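Protein SSD1 (Saccharomyces cerevisiae S288C, PDB 7AM1) binds mRNA, including untranslated regions, and acts as a translation repressor, as a non-enzymatic member of the RNase II family. Local coordinates at residues Val560-Tyr565 against Leu654-His659; Asp570-Arg575 against Phe637-Val642. All coordinates share one frame; numbering follows the deposited sequence.

Both contacts lie in the RNB domain, and both are mostly buried, with one exposed residue among those that touch: E562 in contact 1 and D570 in contact 2. Their centres are 10 Å apart. Contact 1 sets helix 544-568 against the loop between strand 635-638 and helix 668-681. Contact 2 pairs strand 573-576, which follows that helix, with strand 635-638. The chemistry differs. Contact 1 is apolar packing with no hydrogen bond between its segments, whereas contact 2 has four backbone hydrogen bonds and adds apolar packing. The two are joined directly, because R575 N of contact 2 donates to Y657 O of contact 1 at 2.8 Å.

Contact 1 of 2, residues Val560-Tyr565 against Leu654-His659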
loop_
_atom_site.group_PDB
_atom_site.type_symbol
_atom_site.label_atom_id
_atom_site.label_comp_id
_atom_site.label_asym_id
_atom_site.label_seq_id
_atom_site.Cartn_x
_atom_site.Cartn_y
_atom_site.Cartn_z
ATOM N N VAL A 560 6.102 -23.445 6.682
ATOM C CA VAL A 560 7.092 -23.062 7.677
ATOM C C VAL A 560 6.409 -22.542 8.937
ATOM O O VAL A 560 6.815 -22.879 10.057
ATOM C CB VAL A 560 8.063 -22.033 7.070
ATOM C CG1 VAL A 560 8.968 -21.436 8.136
ATOM C CG2 VAL A 560 8.895 -22.698 5.973
ATOM N N ALA A 561 5.351 -21.740 8.778
ATOM C CA ALA A 561 4.613 -21.238 9.935
ATOM C C ALA A 561 4.073 -22.384 10.783
ATOM O O ALA A 561 4.183 -22.366 12.015
ATOM C CB ALA A 561 3.466 -20.333 9.482
ATOM N N GLU A 562 3.463 -23.382 10.138
ATOM C CA GLU A 562 2.934 -24.537 10.859
ATOM C C GLU A 562 4.042 -25.270 11.602
ATOM O O GLU A 562 3.864 -25.686 12.754
ATOM C CB GLU A 562 2.238 -25.475 9.870
ATOM C CG GLU A 562 0.959 -24.897 9.278
ATOM C CD GLU A 562 0.387 -25.730 8.136
ATOM O OE1 GLU A 562 1.043 -26.703 7.710
ATOM O OE2 GLU A 562 -0.712 -25.386 7.645
ATOM N N LYS A 563 5.202 -25.419 10.960
ATOM C CA LYS A 563 6.305 -26.154 11.561
ATOM C C LYS A 563 6.857 -25.442 12.790
ATOM O O LYS A 563 7.046 -26.065 13.842
ATOM C CB LYS A 563 7.410 -26.367 10.525
ATOM C CG LYS A 563 8.619 -27.105 11.069
ATOM C CD LYS A 563 9.328 -27.889 9.984
ATOM C CE LYS A 563 8.468 -29.043 9.479
ATOM N N ILE A 564 7.138 -24.138 12.679
ATOM C CA ILE A 564 7.770 -23.440 13.796
ATOM C C ILE A 564 6.791 -23.258 14.949
ATOM O O ILE A 564 7.197 -23.263 16.116
ATOM C CB ILE A 564 8.381 -22.093 13.361
ATOM C CG1 ILE A 564 7.304 -21.128 12.869
ATOM C CG2 ILE A 564 9.453 -22.323 12.298
ATOM C CD1 ILE A 564 7.844 -19.738 12.502
ATOM N N TYR A 565 5.501 -23.069 14.668
ATOM C CA TYR A 565 4.567 -22.953 15.779
ATOM C C TYR A 565 4.423 -24.282 16.515
ATOM O O TYR A 565 4.366 -24.314 17.750
ATOM C CB TYR A 565 3.198 -22.477 15.302
ATOM C CG TYR A 565 2.252 -22.322 16.467
ATOM C CD1 TYR A 565 2.527 -21.413 17.485
ATOM C CD2 TYR A 565 1.119 -23.116 16.584
ATOM C CE1 TYR A 565 1.690 -21.276 18.568
ATOM C CE2 TYR A 565 0.269 -22.988 17.678
ATOM C CZ TYR A 565 0.565 -22.066 18.668
ATOM O OH TYR A 565 -0.265 -21.919 19.761
ATOM N N LEU A 654 -5.870 -18.152 5.258
ATOM C CA LEU A 654 -4.976 -19.122 5.875
ATOM C C LEU A 654 -5.094 -19.101 7.395
ATOM O O LEU A 654 -5.198 -18.023 7.994
ATOM C CB LEU A 654 -3.522 -18.852 5.467
ATOM C CG LEU A 654 -3.196 -19.263 4.029
ATOM C CD1 LEU A 654 -1.772 -18.879 3.667
ATOM C CD2 LEU A 654 -3.412 -20.758 3.822
ATOM N N PRO A 655 -5.104 -20.277 8.040
ATOM C CA PRO A 655 -5.228 -20.312 9.509
ATOM C C PRO A 655 -3.965 -19.893 10.238
ATOM O O PRO A 655 -4.036 -19.542 11.425
ATOM C CB PRO A 655 -5.563 -21.784 9.797
ATOM C CG PRO A 655 -4.936 -22.529 8.664
ATOM C CD PRO A 655 -5.039 -21.634 7.459
ATOM N N ILE A 656 -2.809 -19.951 9.579
ATOM C CA ILE A 656 -1.548 -19.546 10.185
ATOM C C ILE A 656 -0.604 -19.188 9.049
ATOM O O ILE A 656 -0.722 -19.711 7.937
ATOM C CB ILE A 656 -0.984 -20.667 11.094
ATOM C CG1 ILE A 656 0.124 -20.129 12.005
ATOM C CG2 ILE A 656 -0.460 -21.832 10.258
ATOM C CD1 ILE A 656 0.514 -21.105 13.119
ATOM N N TYR A 657 0.319 -18.274 9.321
ATOM C CA TYR A 657 1.191 -17.769 8.271
ATOM C C TYR A 657 2.420 -17.154 8.920
ATOM O O TYR A 657 2.423 -16.833 10.111
ATOM C CB TYR A 657 0.451 -16.745 7.390
ATOM C CG TYR A 657 1.063 -16.510 6.025
ATOM C CD1 TYR A 657 1.144 -17.545 5.095
ATOM C CD2 TYR A 657 1.516 -15.250 5.643
ATOM C CE1 TYR A 657 1.694 -17.346 3.848
ATOM C CE2 TYR A 657 2.066 -15.040 4.388
ATOM C CZ TYR A 657 2.149 -16.098 3.494
ATOM O OH TYR A 657 2.692 -15.915 2.241
ATOM N N THR A 658 3.468 -17.015 8.117
ATOM C CA THR A 658 4.639 -16.234 8.487
ATOM C C THR A 658 5.387 -15.879 7.209
ATOM O O THR A 658 4.923 -16.163 6.098
ATOM C CB THR A 658 5.546 -16.976 9.475
ATOM O OG1 THR A 658 6.543 -16.064 9.960
ATOM C CG2 THR A 658 6.235 -18.162 8.816
ATOM N N HIS A 659 6.558 -15.268 7.366
ATOM C CA HIS A 659 7.378 -14.838 6.243
ATOM C C HIS A 659 8.728 -15.534 6.296
ATOM O O HIS A 659 9.500 -15.345 7.244
ATOM C CB HIS A 659 7.544 -13.319 6.238
ATOM C CG HIS A 659 6.449 -12.607 5.514
ATOM N ND1 HIS A 659 6.390 -11.235 5.421
ATOM C CD2 HIS A 659 5.375 -13.076 4.834
ATOM C CE1 HIS A 659 5.320 -10.888 4.731
ATOM N NE2 HIS A 659 4.690 -11.987 4.356
#
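A561 packs on three consecutive residues of the extended loop, I656, Y657 and T658. A561 CB lies 3.4 Å from Y657 C, so the methyl sits against the loop backbone itself. A561 CB is also 3.6 Å from T658 CG2 and, more loosely, 4.2 Å from I656 CG1. I656 spreads its branches over the helix. CG1 stands anti to the backbone N (chi1 -165°) and carries CD1 past A561 to the next turn, where I656 CD1 is 3.7 Å from Y565 CB. The two side chains meet at about a right angle, and I656 CD1 also approaches the Y565 ring obliquely. The other branch, I656 CG2, touches E562 CG at 3.5 Å, so only the aliphatic part of the glutamate is used.

T658 turns its two branches to different tasks. With OG1 anti to the backbone N (chi1 -170°), CG2 faces the helix and the hydroxyl is hydrogen-bonded to L573 O. V560 CG1 and I564 CD1 each approach T658 CG2 at 4.3 Å. L574 of strand 573-576 packs on both A561 and I656, and V672 of helix 668-681 touches T658.

Helix 544-568 of the RNB domain thus packs on the loop that leads to helix 668-681. The contact is largely buried, with E562 at its exposed margin. No hydrogen bond crosses it, so it rests on the fit of small carbon groups against each other and against the loop backbone. T658 OG1 is bonded to L573 O, so its methyl can face the helix without leaving the hydroxyl unpartnered.

Contact 2 of 2, residues Asp570-Arg575 against Phe637-Val642; sequences DLALLR and FIAGKV
The F637 ring packs on L574 and R575. R575 C lies at the ring edge, in its plane. L574 CB approaches obliquely and is 3.4 Å from both F637 CE1 and CZ. Y647 meets the same ring with planes at about 45°. F637 CG lies between its own backbone N and carbonyl carbon (chi1 72°), which swings the ring across to the neighbouring strand. An alanine here would remove the ring and is likely to leave L574 CB and Y647 without the surface they pack on.

L574 and F637 form an antiparallel hydrogen-bonded pair. L574 N donates to F637 O at 2.8 Å, almost in line with the carbonyl bond. In return F637 N donates to L574 O at 2.9 Å, but from well above the carbonyl plane. L573 and I638 are the adjoining non-hydrogen-bonded pair, with I638 CD1 4.1 Å from L573 CB on the other side of the ribbon from the phenyl ring. Beyond the strands, A639 N donates to A572 O and G640 N to D570 O. I638 CG2 packs tightly on D570 O at 3.2 Å. D570 CB rests 3.7 Å from G640 CA, which leaves no room for a beta carbon at G640. A639 CB meets L574 CD1 at 3.7 Å.

This two-stranded ribbon is set among three helices. A572 touches I564 and A639 touches Y565, both on helix 544-568. I638 packs on L692 of helix 689-725, and Q675 of helix 668-681 is hydrogen-bonded through OE1 to L573 N.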
loop_
_atom_site.group_PDB
_atom_site.type_symbol
_atom_site.label_atom_id
_atom_site.label_comp_id
_atom_site.label_asym_id
_atom_site.label_seq_id
_atom_site.Cartn_x
_atom_site.Cartn_y
_atom_site.Cartn_z
ATOM N N ASP A 570 5.030 -20.729 21.665
ATOM C CA ASP A 570 4.789 -19.334 22.015
ATOM C C ASP A 570 5.852 -18.371 21.498
ATOM O O ASP A 570 5.586 -17.165 21.428
ATOM C CB ASP A 570 4.690 -19.199 23.539
ATOM C CG ASP A 570 3.368 -19.690 24.087
ATOM O OD1 ASP A 570 2.499 -20.081 23.285
ATOM O OD2 ASP A 570 3.192 -19.663 25.323
ATOM N N LEU A 571 7.032 -18.854 21.123
ATOM C CA LEU A 571 8.085 -17.970 20.635
ATOM C C LEU A 571 8.081 -17.799 19.114
ATOM O O LEU A 571 8.880 -17.009 18.595
ATOM C CB LEU A 571 9.457 -18.481 21.096
ATOM C CG LEU A 571 9.706 -18.511 22.608
ATOM C CD1 LEU A 571 11.148 -18.925 22.894
ATOM C CD2 LEU A 571 9.391 -17.180 23.275
ATOM N N ALA A 572 7.189 -18.481 18.394
ATOM C CA ALA A 572 7.175 -18.395 16.939
ATOM C C ALA A 572 6.841 -16.981 16.473
ATOM O O ALA A 572 5.921 -16.338 16.984
ATOM C CB ALA A 572 6.156 -19.380 16.358
ATOM N N LEU A 573 7.599 -16.498 15.489
ATOM C CA LEU A 573 7.288 -15.241 14.812
ATOM C C LEU A 573 6.368 -15.577 13.645
ATOM O O LEU A 573 6.778 -16.254 12.697
ATOM C CB LEU A 573 8.549 -14.528 14.335
ATOM C CG LEU A 573 8.325 -13.130 13.732
ATOM C CD1 LEU A 573 9.660 -12.437 13.522
ATOM C CD2 LEU A 573 7.543 -13.139 12.419
ATOM N N LEU A 574 5.124 -15.139 13.736
ATOM C CA LEU A 574 4.086 -15.436 12.767
ATOM C C LEU A 574 3.593 -14.132 12.143
ATOM O O LEU A 574 4.064 -13.041 12.473
ATOM C CB LEU A 574 2.951 -16.204 13.448
ATOM C CG LEU A 574 3.373 -17.536 14.081
ATOM C CD1 LEU A 574 2.218 -18.158 14.855
ATOM C CD2 LEU A 574 3.881 -18.496 13.023
ATOM N N ARG A 575 2.625 -14.249 11.240
ATOM C CA ARG A 575 2.071 -13.089 10.553
ATOM C C ARG A 575 0.580 -13.312 10.379
ATOM O O ARG A 575 0.165 -14.349 9.854
ATOM C CB ARG A 575 2.752 -12.870 9.201
ATOM C CG ARG A 575 2.300 -11.620 8.462
ATOM C CD ARG A 575 3.290 -11.285 7.364
ATOM N NE ARG A 575 2.926 -10.090 6.613
ATOM C CZ ARG A 575 3.179 -8.844 7.005
ATOM N NH1 ARG A 575 3.779 -8.600 8.164
ATOM N NH2 ARG A 575 2.814 -7.835 6.231
ATOM N N PHE A 637 3.748 -10.927 14.471
ATOM C CA PHE A 637 3.421 -11.046 15.886
ATOM C C PHE A 637 4.096 -12.291 16.445
ATOM O O PHE A 637 4.495 -13.190 15.700
ATOM C CB PHE A 637 1.910 -11.116 16.118
ATOM C CG PHE A 637 1.290 -12.423 15.701
ATOM C CD1 PHE A 637 1.030 -12.689 14.364
ATOM C CD2 PHE A 637 0.982 -13.391 16.644
ATOM C CE1 PHE A 637 0.460 -13.895 13.978
ATOM C CE2 PHE A 637 0.413 -14.594 16.266
ATOM C CZ PHE A 637 0.153 -14.847 14.933
ATOM N N ILE A 638 4.221 -12.330 17.769
ATOM C CA ILE A 638 4.777 -13.481 18.472
ATOM C C ILE A 638 3.624 -14.322 18.998
ATOM O O ILE A 638 2.735 -13.811 19.693
ATOM C CB ILE A 638 5.713 -13.038 19.610
ATOM C CG1 ILE A 638 6.798 -12.104 19.064
ATOM C CG2 ILE A 638 6.321 -14.249 20.317
ATOM C CD1 ILE A 638 7.587 -12.673 17.894
ATOM N N ALA A 639 3.655 -15.622 18.689
ATOM C CA ALA A 639 2.485 -16.471 18.883
ATOM C C ALA A 639 1.961 -16.402 20.308
ATOM O O ALA A 639 0.744 -16.387 20.527
ATOM C CB ALA A 639 2.819 -17.919 18.507
ATOM N N GLY A 640 2.858 -16.373 21.292
ATOM C CA GLY A 640 2.444 -16.371 22.683
ATOM C C GLY A 640 1.738 -15.109 23.127
ATOM O O GLY A 640 1.123 -15.110 24.198
ATOM N N LYS A 641 1.785 -14.052 22.331
ATOM C CA LYS A 641 1.124 -12.806 22.687
ATOM C C LYS A 641 -0.297 -12.714 22.147
ATOM O O LYS A 641 -0.993 -11.741 22.447
ATOM C CB LYS A 641 1.941 -11.622 22.162
ATOM C CG LYS A 641 3.365 -11.568 22.683
ATOM C CD LYS A 641 3.378 -11.511 24.204
ATOM C CE LYS A 641 4.416 -10.533 24.736
ATOM N NZ LYS A 641 3.845 -9.683 25.823
ATOM N N VAL A 642 -0.750 -13.714 21.389
ATOM C CA VAL A 642 -2.033 -13.669 20.699
ATOM C C VAL A 642 -2.769 -14.977 20.949
ATOM O O VAL A 642 -2.160 -16.045 21.067
ATOM C CB VAL A 642 -1.847 -13.423 19.181
ATOM C CG1 VAL A 642 -3.152 -13.637 18.416
ATOM C CG2 VAL A 642 -1.314 -12.017 18.934
#